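Local atomic coordinates of hypothetical protein, IPT/TIG domain protein (Bacteroides ovatus, PDB entry 4HW6), a protein that is of unknown function but, as a two-domain protein with an IPT/TIG domain and a six-bladed beta-propeller, probably binds carbohydrate as an auxiliary nutrient-binding protein. Residues Thr113-Leu118 against His424-Ile429; Gly130-Cys135 against Gln172-Lys177; Ala137-Trp142 against Gln160-Arg165; Tyr152-Trp157 against His166-Asn171. All coordinates share one frame; numbering follows the deposited sequence.

Contact 1: residues Thr113-Leu118 against His424-Ile429; sequences TFLGKL and HRVRKI
Val426 O takes two backbone donors at once. Phe114 N reaches it at 2.9 Å, and Leu115 N follows at 3.2 Å, on a lone pair and in the straighter of the two bonds (N-H...O 166°). Two successive residues facing one partner make a classic beta bulge in the antiparallel pairing of strands 109-115 and 425-431. Beyond it the strands stay together through Val426 N, which donates to Leu115 O at 2.9 Å. The Phe114 side chain runs alongside that of Val426, its CG anti to the backbone N (chi1 176°), and ring atom CD2 meets Val426 CG1 at 3.9 Å, the methyl standing at the ring edge near its plane. Leu115 and Val426 share the same face of the sheet, CB beside CB.

Arg425 runs out extended from CG to NE. Leu118 CD1 sits over the centre of its guanidinium, 3.5 Å from Arg425 CZ, while Thr113 CG2 touches Arg425 CD. Water 1 lies at the edge of the guanidinium, accepting from Arg425 NE and donating to Gly116 O at 2.7 Å. Arg425 NH2 is also bonded to Asn122, and Tyr390 makes a cation-pi contact with the same side chain. Gly116 has backbone angles (phi 107°) at which a CB would press on the preceding carbonyl and come too close to His424 O. The chain-terminal strand is thus joined to one more than 300 residues earlier by backbone bonds, with an arginine whose charged group is covered by a leucine methyl yet keeps water 1 at its edge and Asn122 as a hydrogen-bond partner.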
# COMPACT_ATOMS: atom_id res chain seq x y z
N THR A 113 -7.72 -6.17 -8.71
CA THR A 113 -6.50 -6.54 -9.42
C THR A 113 -6.00 -5.36 -10.24
O THR A 113 -6.73 -4.84 -11.07
CB THR A 113 -6.74 -7.79 -10.30
OG1 THR A 113 -7.16 -8.87 -9.44
CG2 THR A 113 -5.45 -8.18 -11.05
N PHE A 114 -4.76 -4.94 -9.97
CA PHE A 114 -4.15 -3.78 -10.58
C PHE A 114 -3.30 -4.14 -11.81
O PHE A 114 -3.49 -3.56 -12.89
CB PHE A 114 -3.32 -3.05 -9.52
CG PHE A 114 -2.54 -1.86 -10.04
CD1 PHE A 114 -3.14 -0.91 -10.85
CD2 PHE A 114 -1.22 -1.68 -9.67
CE1 PHE A 114 -2.42 0.18 -11.33
CE2 PHE A 114 -0.50 -0.59 -10.13
CZ PHE A 114 -1.10 0.32 -10.96
N LEU A 115 -2.40 -5.10 -11.67
CA LEU A 115 -1.54 -5.51 -12.78
C LEU A 115 -1.36 -7.01 -12.84
O LEU A 115 -1.29 -7.69 -11.79
CB LEU A 115 -0.16 -4.86 -12.67
CG LEU A 115 -0.06 -3.35 -12.74
CD1 LEU A 115 1.27 -2.89 -12.17
CD2 LEU A 115 -0.25 -2.86 -14.18
N GLY A 116 -1.24 -7.51 -14.07
CA GLY A 116 -0.97 -8.91 -14.34
C GLY A 116 -2.18 -9.62 -14.88
O GLY A 116 -3.29 -9.47 -14.32
N LYS A 117 -1.98 -10.42 -15.94
CA LYS A 117 -3.06 -11.19 -16.56
C LYS A 117 -2.51 -12.57 -16.90
O LYS A 117 -1.37 -12.70 -17.32
CB LYS A 117 -3.56 -10.50 -17.82
CG LYS A 117 -4.17 -9.12 -17.55
CD LYS A 117 -4.51 -8.43 -18.85
CE LYS A 117 -5.27 -7.13 -18.64
NZ LYS A 117 -5.64 -6.54 -19.96
N LEU A 118 -3.32 -13.59 -16.67
CA LEU A 118 -2.94 -14.96 -16.94
C LEU A 118 -3.92 -15.57 -17.95
O LEU A 118 -4.96 -14.98 -18.27
CB LEU A 118 -3.00 -15.78 -15.66
CG LEU A 118 -1.99 -15.52 -14.53
CD1 LEU A 118 -2.12 -14.11 -13.97
CD2 LEU A 118 -2.17 -16.58 -13.46
N HIS A 424 0.40 -14.22 -9.18
CA HIS A 424 1.23 -13.59 -10.20
C HIS A 424 0.72 -12.23 -10.60
O HIS A 424 0.94 -11.77 -11.72
CB HIS A 424 1.39 -14.56 -11.36
CG HIS A 424 1.98 -15.87 -10.92
ND1 HIS A 424 3.31 -16.00 -10.56
CD2 HIS A 424 1.41 -17.08 -10.70
CE1 HIS A 424 3.53 -17.23 -10.14
NE2 HIS A 424 2.39 -17.91 -10.21
N ARG A 425 0.11 -11.55 -9.62
CA ARG A 425 -0.52 -10.27 -9.84
C ARG A 425 -0.19 -9.30 -8.73
O ARG A 425 0.03 -9.71 -7.58
CB ARG A 425 -2.04 -10.45 -9.88
CG ARG A 425 -2.59 -11.18 -11.10
CD ARG A 425 -3.97 -11.67 -10.73
NE ARG A 425 -4.72 -12.33 -11.78
CZ ARG A 425 -4.94 -13.64 -11.87
NH1 ARG A 425 -4.39 -14.54 -11.04
NH2 ARG A 425 -5.73 -14.06 -12.87
N VAL A 426 -0.21 -8.01 -9.09
CA VAL A 426 -0.30 -6.94 -8.10
C VAL A 426 -1.77 -6.65 -7.83
O VAL A 426 -2.54 -6.29 -8.73
CB VAL A 426 0.39 -5.64 -8.58
CG1 VAL A 426 0.30 -4.57 -7.50
CG2 VAL A 426 1.85 -5.90 -8.95
N ARG A 427 -2.16 -6.82 -6.58
CA ARG A 427 -3.51 -6.54 -6.12
C ARG A 427 -3.51 -5.13 -5.51
O ARG A 427 -2.47 -4.60 -5.12
CB ARG A 427 -3.94 -7.56 -5.07
CG ARG A 427 -3.77 -9.03 -5.45
CD ARG A 427 -4.75 -9.50 -6.51
NE ARG A 427 -6.12 -9.67 -6.02
CZ ARG A 427 -6.55 -10.63 -5.20
NH1 ARG A 427 -5.77 -11.58 -4.77
NH2 ARG A 427 -7.82 -10.66 -4.85
N LYS A 428 -4.69 -4.52 -5.50
CA LYS A 428 -4.87 -3.19 -4.90
C LYS A 428 -5.90 -3.26 -3.78
O LYS A 428 -6.91 -3.96 -3.90
CB LYS A 428 -5.29 -2.21 -5.97
CG LYS A 428 -5.56 -0.78 -5.52
CD LYS A 428 -5.82 0.04 -6.79
CE LYS A 428 -6.49 1.36 -6.53
NZ LYS A 428 -6.74 2.04 -7.85
N ILE A 429 -5.64 -2.56 -2.68
CA ILE A 429 -6.65 -2.38 -1.63
C ILE A 429 -6.96 -0.89 -1.56
O ILE A 429 -6.07 -0.08 -1.30
CB ILE A 429 -6.19 -2.90 -0.24
CG1 ILE A 429 -5.78 -4.38 -0.30
CG2 ILE A 429 -7.32 -2.68 0.78
CD1 ILE A 429 -5.26 -4.94 1.02
O HOH W 1 -5.71 -10.69 -13.98
O HOH W 2 -6.01 -12.70 -16.01

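Contact 2: residues Gly130-Cys135 against Gln172-Lys177; sequences GPFDDC and QYVDIK
The short strand 130-131 forms the outer edge of a five-stranded antiparallel propeller-blade sheet, where it pairs with strand 173-177, and a type I turn from Pro131 to Asp134 then leads the chain away. Three backbone hydrogen bonds make the pairing. Val174 N gives a nearly straight bond to Gly130 O (2.7 Å, 175°), and Gly130 N returns one to Val174 O at 3.2 Å from above the carbonyl plane. At the start of the turn Phe132 N donates to Gln172 O at 3.0 Å, again from well above that plane.

Two aromatic rings add further contacts. Gln172 CA stands over the middle of the Phe132 ring, 3.6 Å from its centroid, in a CH-pi contact close to the ring normal. In the conformer modelled here, one of two and so a doubtful detail, the Gln172 side chain bends at chi2 (-84°) and brings OE1 within 3.3 Å of Phe132 CD2, while NE2 bonds to Phe169 O. Tyr173 lays one face of its ring over the Gly130 peptide; a CB on Gly130 would run into Asp134 O and would not touch the tyrosine.

Apolar packing completes the account. Phe132 also meets Phe114 edge-to-face. Replacing Phe132 by alanine removes the ring, which would probably leave Gln172 CA without the face it rests on and open a gap beside Val174. One methyl, Val174 CG2, touches two side chains of the segment 130-135, lying 3.8 Å from Phe132 CD1 and 3.9 Å from Cys135 SG.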
# COMPACT_ATOMS: atom_id res chain seq x y z
N GLY A 130 5.83 -4.34 -20.76
CA GLY A 130 4.77 -3.78 -21.55
C GLY A 130 3.91 -2.77 -20.80
O GLY A 130 4.11 -2.53 -19.61
N PRO A 131 2.92 -2.22 -21.51
CA PRO A 131 1.90 -1.34 -20.94
C PRO A 131 1.16 -2.00 -19.80
O PRO A 131 1.08 -3.23 -19.75
CB PRO A 131 0.92 -1.11 -22.11
CG PRO A 131 1.70 -1.41 -23.34
CD PRO A 131 2.71 -2.44 -22.95
N PHE A 132 0.60 -1.18 -18.91
CA PHE A 132 -0.21 -1.68 -17.80
C PHE A 132 -1.23 -2.73 -18.25
O PHE A 132 -1.43 -3.74 -17.57
CB PHE A 132 -0.98 -0.52 -17.12
CG PHE A 132 -0.18 0.26 -16.10
CD1 PHE A 132 1.20 0.17 -15.99
CD2 PHE A 132 -0.85 1.12 -15.23
CE1 PHE A 132 1.90 0.90 -15.04
CE2 PHE A 132 -0.16 1.84 -14.28
CZ PHE A 132 1.21 1.73 -14.19
N ASP A 133 -1.89 -2.47 -19.37
CA ASP A 133 -2.92 -3.37 -19.92
C ASP A 133 -2.40 -4.63 -20.63
O ASP A 133 -3.21 -5.50 -20.98
CB ASP A 133 -3.82 -2.59 -20.87
CG ASP A 133 -5.11 -3.34 -21.20
OD1 ASP A 133 -5.78 -3.80 -20.24
OD2 ASP A 133 -5.42 -3.48 -22.40
N ASP A 134 -1.09 -4.75 -20.83
CA ASP A 134 -0.53 -5.80 -21.70
C ASP A 134 0.95 -6.05 -21.34
O ASP A 134 1.88 -5.77 -22.11
CB ASP A 134 -0.68 -5.36 -23.16
CG ASP A 134 -0.69 -6.54 -24.14
OD1 ASP A 134 -0.38 -7.68 -23.76
OD2 ASP A 134 -0.99 -6.30 -25.33
N CYS A 135 1.15 -6.55 -20.13
CA CYS A 135 2.50 -6.74 -19.60
C CYS A 135 2.59 -8.13 -18.97
O CYS A 135 3.29 -8.31 -17.97
CB CYS A 135 2.83 -5.67 -18.56
SG CYS A 135 1.70 -5.61 -17.14
N GLN A 172 2.51 4.58 -17.75
CA GLN A 172 1.64 3.42 -17.62
C GLN A 172 2.31 2.19 -18.26
O GLN A 172 1.76 1.55 -19.14
CB GLN A 172 0.28 3.73 -18.24
CG GLN A 172 -0.41 4.94 -17.63
CD GLN A 172 -1.17 4.59 -16.37
OE1 GLN A 172 -2.17 3.88 -16.44
NE2 GLN A 172 -0.73 5.11 -15.23
N TYR A 173 3.51 1.90 -17.78
CA TYR A 173 4.35 0.84 -18.35
C TYR A 173 5.01 0.06 -17.23
O TYR A 173 5.37 0.63 -16.21
CB TYR A 173 5.43 1.48 -19.23
CG TYR A 173 6.12 0.50 -20.16
CD1 TYR A 173 5.57 0.20 -21.39
CD2 TYR A 173 7.33 -0.11 -19.80
CE1 TYR A 173 6.20 -0.67 -22.27
CE2 TYR A 173 7.97 -0.98 -20.69
CZ TYR A 173 7.39 -1.26 -21.90
OH TYR A 173 7.99 -2.14 -22.77
N VAL A 174 5.13 -1.26 -17.41
CA VAL A 174 5.82 -2.11 -16.44
C VAL A 174 7.05 -2.72 -17.10
O VAL A 174 6.94 -3.66 -17.86
CB VAL A 174 4.95 -3.25 -15.86
CG1 VAL A 174 5.70 -3.94 -14.71
CG2 VAL A 174 3.59 -2.72 -15.36
N ASP A 175 8.22 -2.16 -16.79
CA ASP A 175 9.46 -2.58 -17.41
C ASP A 175 10.10 -3.71 -16.62
O ASP A 175 9.72 -4.02 -15.49
CB ASP A 175 10.43 -1.40 -17.48
CG ASP A 175 11.39 -1.48 -18.67
OD1 ASP A 175 11.38 -2.47 -19.44
OD2 ASP A 175 12.16 -0.51 -18.83
N ILE A 176 11.06 -4.35 -17.26
CA ILE A 176 11.99 -5.29 -16.62
C ILE A 176 13.34 -4.60 -16.54
O ILE A 176 13.88 -4.13 -17.56
CB ILE A 176 12.15 -6.57 -17.45
CG1 ILE A 176 10.82 -7.33 -17.51
CG2 ILE A 176 13.27 -7.46 -16.84
CD1 ILE A 176 10.80 -8.51 -18.46
N LYS A 177 13.89 -4.54 -15.33
CA LYS A 177 15.19 -3.94 -15.09
C LYS A 177 16.29 -5.00 -15.16
O LYS A 177 16.27 -5.97 -14.42
CB LYS A 177 15.20 -3.23 -13.73
CG LYS A 177 16.56 -2.60 -13.40
CD LYS A 177 16.63 -1.93 -12.03
CE LYS A 177 17.95 -1.18 -11.88
NZ LYS A 177 18.16 -0.13 -12.95

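Contact 3: residues Ala137-Trp142 against Gln160-Arg165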
# COMPACT_ATOMS: atom_id res chain seq x y z
N ALA A 137 2.19 -11.44 -16.83
CA ALA A 137 2.07 -11.53 -15.39
C ALA A 137 3.46 -11.73 -14.77
O ALA A 137 4.48 -11.78 -15.48
CB ALA A 137 1.07 -12.63 -14.97
N PHE A 138 3.49 -11.83 -13.45
CA PHE A 138 4.73 -11.66 -12.70
C PHE A 138 5.18 -12.92 -11.97
O PHE A 138 4.41 -13.50 -11.20
CB PHE A 138 4.55 -10.49 -11.73
CG PHE A 138 4.02 -9.27 -12.42
CD1 PHE A 138 4.72 -8.73 -13.49
CD2 PHE A 138 2.80 -8.72 -12.07
CE1 PHE A 138 4.24 -7.63 -14.16
CE2 PHE A 138 2.32 -7.62 -12.74
CZ PHE A 138 3.03 -7.08 -13.80
N ASP A 139 6.43 -13.31 -12.18
CA ASP A 139 6.98 -14.53 -11.57
C ASP A 139 7.13 -14.45 -10.06
O ASP A 139 6.86 -15.42 -9.37
CB ASP A 139 8.33 -14.92 -12.18
CG ASP A 139 8.21 -15.55 -13.55
OD1 ASP A 139 7.15 -16.14 -13.90
OD2 ASP A 139 9.21 -15.46 -14.29
N ASN A 140 7.58 -13.32 -9.54
CA ASN A 140 7.90 -13.23 -8.11
C ASN A 140 7.93 -11.80 -7.64
O ASN A 140 8.91 -11.07 -7.90
CB ASN A 140 9.25 -13.90 -7.86
CG ASN A 140 9.57 -14.08 -6.38
OD1 ASN A 140 8.79 -13.70 -5.52
ND2 ASN A 140 10.72 -14.68 -6.10
N ILE A 141 6.89 -11.39 -6.94
CA ILE A 141 6.79 -10.01 -6.46
C ILE A 141 7.27 -10.00 -4.99
O ILE A 141 6.48 -10.03 -4.05
CB ILE A 141 5.35 -9.46 -6.61
CG1 ILE A 141 4.76 -9.77 -8.00
CG2 ILE A 141 5.36 -7.95 -6.40
CD1 ILE A 141 3.24 -9.64 -8.05
N TRP A 142 8.58 -9.94 -4.80
CA TRP A 142 9.18 -10.36 -3.55
C TRP A 142 9.24 -9.23 -2.51
O TRP A 142 8.83 -9.41 -1.37
CB TRP A 142 10.58 -10.96 -3.82
CG TRP A 142 11.31 -11.37 -2.59
CD1 TRP A 142 12.45 -10.80 -2.11
CD2 TRP A 142 10.95 -12.40 -1.68
NE1 TRP A 142 12.82 -11.42 -0.94
CE2 TRP A 142 11.92 -12.40 -0.65
CE3 TRP A 142 9.92 -13.34 -1.63
CZ2 TRP A 142 11.88 -13.30 0.41
CZ3 TRP A 142 9.89 -14.24 -0.58
CH2 TRP A 142 10.85 -14.20 0.44
N GLN A 160 13.85 -11.94 -6.43
CA GLN A 160 14.81 -13.00 -6.10
C GLN A 160 15.55 -13.45 -7.36
O GLN A 160 16.27 -12.64 -7.97
CB GLN A 160 14.14 -14.14 -5.34
CG GLN A 160 13.65 -13.71 -3.97
CD GLN A 160 12.96 -14.84 -3.21
OE1 GLN A 160 12.02 -15.48 -3.71
NE2 GLN A 160 13.42 -15.07 -2.00
N ARG A 161 15.34 -14.69 -7.81
CA ARG A 161 15.98 -15.16 -9.03
C ARG A 161 15.23 -14.74 -10.29
O ARG A 161 15.74 -14.91 -11.38
CB ARG A 161 16.08 -16.67 -9.05
CG ARG A 161 16.82 -17.24 -7.86
CD ARG A 161 16.89 -18.75 -7.99
NE ARG A 161 17.39 -19.33 -6.75
CZ ARG A 161 18.01 -20.51 -6.66
NH1 ARG A 161 18.23 -21.26 -7.73
NH2 ARG A 161 18.40 -20.94 -5.47
N ASP A 162 14.00 -14.25 -10.12
CA ASP A 162 13.17 -13.83 -11.25
C ASP A 162 13.35 -12.33 -11.53
O ASP A 162 14.28 -11.69 -11.00
CB ASP A 162 11.70 -14.21 -10.98
CG ASP A 162 11.55 -15.72 -10.64
OD1 ASP A 162 12.05 -16.55 -11.39
OD2 ASP A 162 10.93 -16.05 -9.60
N ALA A 163 12.54 -11.78 -12.43
CA ALA A 163 12.76 -10.42 -12.90
C ALA A 163 12.50 -9.37 -11.82
O ALA A 163 11.57 -9.48 -11.02
CB ALA A 163 11.91 -10.10 -14.12
N PHE A 164 13.34 -8.35 -11.89
CA PHE A 164 13.20 -7.08 -11.19
C PHE A 164 12.29 -6.20 -12.06
O PHE A 164 12.54 -6.03 -13.26
CB PHE A 164 14.60 -6.48 -11.12
CG PHE A 164 14.74 -5.34 -10.16
CD1 PHE A 164 14.08 -4.14 -10.36
CD2 PHE A 164 15.59 -5.46 -9.09
CE1 PHE A 164 14.26 -3.09 -9.48
CE2 PHE A 164 15.77 -4.41 -8.20
CZ PHE A 164 15.10 -3.23 -8.40
N ARG A 165 11.24 -5.66 -11.48
CA ARG A 165 10.26 -4.90 -12.28
C ARG A 165 10.15 -3.44 -11.84
O ARG A 165 10.45 -3.09 -10.69
CB ARG A 165 8.87 -5.55 -12.23
CG ARG A 165 8.83 -7.03 -12.60
CD ARG A 165 9.32 -7.31 -14.01
NE ARG A 165 8.51 -6.65 -15.04
CZ ARG A 165 7.66 -7.27 -15.87
NH1 ARG A 165 7.46 -8.59 -15.81
NH2 ARG A 165 6.98 -6.56 -16.77
O HOH W 3 5.35 -9.88 -17.25
O HOH W 4 10.51 -13.01 -14.20
O HOH W 5 8.59 -10.47 -10.93
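Gln160 reaches across to Trp142 and Asn140, its contacts changing atom by atom. CB lies beside Asn140 ND2 at 3.5 Å. CG, placed anti to the carbonyl carbon (chi1 -66°), stands over the five-membered ring of Trp142, 3.6 Å from the centroid in a CH-pi contact. With the chain extended beyond CG, CD comes over Trp142 CD2 and the amide settles flat on the indole, the planes only 10° apart. NE2 ends 3.3 Å from Trp142 CE2, above the ring face. OE1, still over the indole, takes Asn140 ND2 as donor at 2.8 Å, on a lone pair and almost exactly in the Asn140 amide plane, so the two amides are linked although their planes differ by 73°.

Asp162 OD2 lies against Asn140 CB, and Asp139 CB packs on Asp162 CB. Water 4 joins Asp139 OD2 to Ala163 N, while Asp139 OD1 is held by Trp125. The edge of the Phe138 ring meets one face of the Arg165 guanidinium, CD1 3.6 Å from NH1. Water 3 accepts from Arg165 NH1 and lies 2.7 Å from Ala137 O, and Arg165 NH2 bonds to Leu128 O.

This packing of the loop before strand 143-146 against strand 164-168 and its lead-in loop rests on one direct side-chain hydrogen bond, with waters linking side chains to backbone and flat groups stacked; that bond fixes which end of the Gln160 amide faces Asn140.

Contact 4: residues Tyr152-Trp157 against His166-Asn171; sequences YDDLYW and HVDFVN
His166 is held from two directions by the strand opposite. Its NE2 donates to Asp154 OD1 at 2.7 Å, Asp154 OD1 lying in the plane of the imidazole and met on its anti side, while the carboxylate itself is turned out of that plane. Tyr156 covers one face of the same ring in an offset stack, centroids 4.5 Å apart and planes at 15°, with Tyr156 CE1 closest to His166 CG and CD2. His166 CG lies anti to the backbone N (chi1 169°), which lets the two rings run side by side in the same direction. A leucine in place of His166 would probably leave the Asp154 carboxylate without its donor and the Tyr156 ring without a flat partner to stack on.

The backbone that positions these groups is an antiparallel pair. Val167 N gives Leu155 O a 2.7 Å bond nearly along the C=O axis, Leu155 N answers to Val167 O, and Phe169 N reaches Asp153 O at 2.9 Å (171°). On the face bearing Leu155 and Val167, Val167 CG2 presses on Trp157 CZ3 at 3.4 Å and Leu155 CB meets the edge of the Phe169 ring at CE1.

At the end of the strand, Asp168 OD1 accepts from Asn171 N in an Asx motif, while Asn171 ND2 holds OD2 at 2.8 Å on the syn side. Asp153 OD1 forms salt bridges with Lys412 and Arg413. The pair is the hairpin of strands 154-158 and 164-168 within a five-stranded blade, flanked by strand 143-146 beyond the first and strand 173-177 beyond the second.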
# COMPACT_ATOMS: atom_id res chain seq x y z
N TYR A 152 5.46 9.04 -5.90
CA TYR A 152 4.61 7.86 -6.10
C TYR A 152 4.39 7.51 -7.55
O TYR A 152 3.40 6.86 -7.88
CB TYR A 152 3.28 7.98 -5.31
CG TYR A 152 3.57 8.08 -3.84
CD1 TYR A 152 3.80 6.94 -3.08
CD2 TYR A 152 3.72 9.31 -3.24
CE1 TYR A 152 4.13 7.03 -1.74
CE2 TYR A 152 4.06 9.42 -1.90
CZ TYR A 152 4.26 8.27 -1.17
OH TYR A 152 4.57 8.34 0.15
N ASP A 153 5.33 7.90 -8.42
CA ASP A 153 5.23 7.57 -9.84
C ASP A 153 6.12 6.40 -10.29
O ASP A 153 5.97 5.92 -11.41
CB ASP A 153 5.49 8.79 -10.71
CG ASP A 153 4.33 9.78 -10.71
OD1 ASP A 153 3.17 9.40 -10.39
OD2 ASP A 153 4.57 10.94 -11.03
N ASP A 154 7.03 5.96 -9.44
CA ASP A 154 7.89 4.83 -9.76
C ASP A 154 7.97 3.85 -8.61
O ASP A 154 8.50 4.17 -7.53
CB ASP A 154 9.28 5.29 -10.19
CG ASP A 154 9.23 6.19 -11.40
OD1 ASP A 154 9.07 5.71 -12.54
OD2 ASP A 154 9.28 7.42 -11.18
N LEU A 155 7.39 2.68 -8.84
CA LEU A 155 7.37 1.56 -7.90
C LEU A 155 8.21 0.43 -8.45
O LEU A 155 8.05 0.02 -9.61
CB LEU A 155 5.95 1.05 -7.73
CG LEU A 155 5.74 -0.18 -6.87
CD1 LEU A 155 6.04 0.16 -5.41
CD2 LEU A 155 4.29 -0.64 -7.03
N TYR A 156 9.12 -0.08 -7.64
CA TYR A 156 10.03 -1.13 -8.06
C TYR A 156 9.80 -2.36 -7.21
O TYR A 156 9.40 -2.27 -6.04
CB TYR A 156 11.48 -0.69 -7.88
CG TYR A 156 11.87 0.49 -8.73
CD1 TYR A 156 12.37 0.31 -10.01
CD2 TYR A 156 11.75 1.78 -8.25
CE1 TYR A 156 12.74 1.37 -10.80
CE2 TYR A 156 12.11 2.87 -9.04
CZ TYR A 156 12.62 2.65 -10.31
OH TYR A 156 12.98 3.70 -11.11
N TRP A 157 10.12 -3.53 -7.77
CA TRP A 157 10.23 -4.71 -6.94
C TRP A 157 11.30 -5.65 -7.38
O TRP A 157 11.57 -5.76 -8.56
CB TRP A 157 8.90 -5.46 -6.76
CG TRP A 157 8.33 -6.21 -7.92
CD1 TRP A 157 8.71 -7.43 -8.40
CD2 TRP A 157 7.19 -5.82 -8.69
NE1 TRP A 157 7.89 -7.82 -9.43
CE2 TRP A 157 6.95 -6.85 -9.64
CE3 TRP A 157 6.37 -4.71 -8.69
CZ2 TRP A 157 5.92 -6.79 -10.55
CZ3 TRP A 157 5.32 -4.66 -9.63
CH2 TRP A 157 5.13 -5.69 -10.54
N HIS A 166 9.72 -2.62 -12.79
CA HIS A 166 9.54 -1.17 -12.57
C HIS A 166 8.18 -0.75 -13.11
O HIS A 166 7.95 -0.79 -14.32
CB HIS A 166 10.64 -0.43 -13.29
CG HIS A 166 10.44 1.05 -13.36
ND1 HIS A 166 10.96 1.81 -14.39
CD2 HIS A 166 9.79 1.92 -12.55
CE1 HIS A 166 10.63 3.08 -14.21
NE2 HIS A 166 9.92 3.17 -13.10
N VAL A 167 7.31 -0.34 -12.20
CA VAL A 167 6.02 0.18 -12.54
C VAL A 167 6.16 1.70 -12.68
O VAL A 167 6.46 2.40 -11.71
CB VAL A 167 4.96 -0.16 -11.47
CG1 VAL A 167 3.62 0.43 -11.86
CG2 VAL A 167 4.83 -1.68 -11.27
N ASP A 168 5.95 2.18 -13.90
CA ASP A 168 6.08 3.60 -14.28
C ASP A 168 4.68 4.16 -14.48
O ASP A 168 4.04 3.92 -15.51
CB ASP A 168 6.90 3.67 -15.57
CG ASP A 168 7.07 5.07 -16.13
OD1 ASP A 168 6.38 6.03 -15.71
OD2 ASP A 168 7.89 5.19 -17.05
N PHE A 169 4.20 4.93 -13.51
CA PHE A 169 2.81 5.42 -13.56
C PHE A 169 2.59 6.50 -14.62
O PHE A 169 1.50 6.61 -15.19
CB PHE A 169 2.37 5.92 -12.18
CG PHE A 169 2.09 4.83 -11.19
CD1 PHE A 169 3.12 4.23 -10.47
CD2 PHE A 169 0.80 4.38 -10.96
CE1 PHE A 169 2.88 3.23 -9.54
CE2 PHE A 169 0.55 3.39 -10.02
CZ PHE A 169 1.59 2.80 -9.31
N VAL A 170 3.62 7.32 -14.88
CA VAL A 170 3.49 8.42 -15.84
C VAL A 170 3.27 7.83 -17.23
O VAL A 170 2.40 8.28 -17.97
CB VAL A 170 4.74 9.34 -15.82
CG1 VAL A 170 4.77 10.30 -17.02
CG2 VAL A 170 4.79 10.12 -14.51
N ASN A 171 4.06 6.82 -17.58
CA ASN A 171 3.96 6.18 -18.89
C ASN A 171 3.06 4.94 -18.91
O ASN A 171 2.86 4.33 -19.96
CB ASN A 171 5.35 5.84 -19.40
CG ASN A 171 6.17 7.08 -19.60
OD1 ASN A 171 5.75 7.98 -20.30
ND2 ASN A 171 7.32 7.17 -18.91
O HOH W 6 6.74 7.36 -13.70

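How the contacts relate
Contacts 2, 3 and 4 belong to one antiparallel blade and its loops, and contact 1 to a neighbouring sheet in which strand 109-115 pairs with the last strand of the chain. Contacts 2 and 4, whose centres are about 10 Å apart, share adjacent strands: Asp175 N probably donates to His166 O (2.8 Å). Contact 3 is tied to contact 4, probably through a hydrogen bond from Arg165 N to Trp157 O. The sheets meet through apolar packing, Phe114 CZ lying 3.6 Å from Phe169 CE2, and through a salt bridge of 2.8 Å between Lys117 NZ and Asp133 OD1. In addition, His424 ND1 is 2.8 Å from Phe138 O, a probable hydrogen bond between contacts 1 and 3.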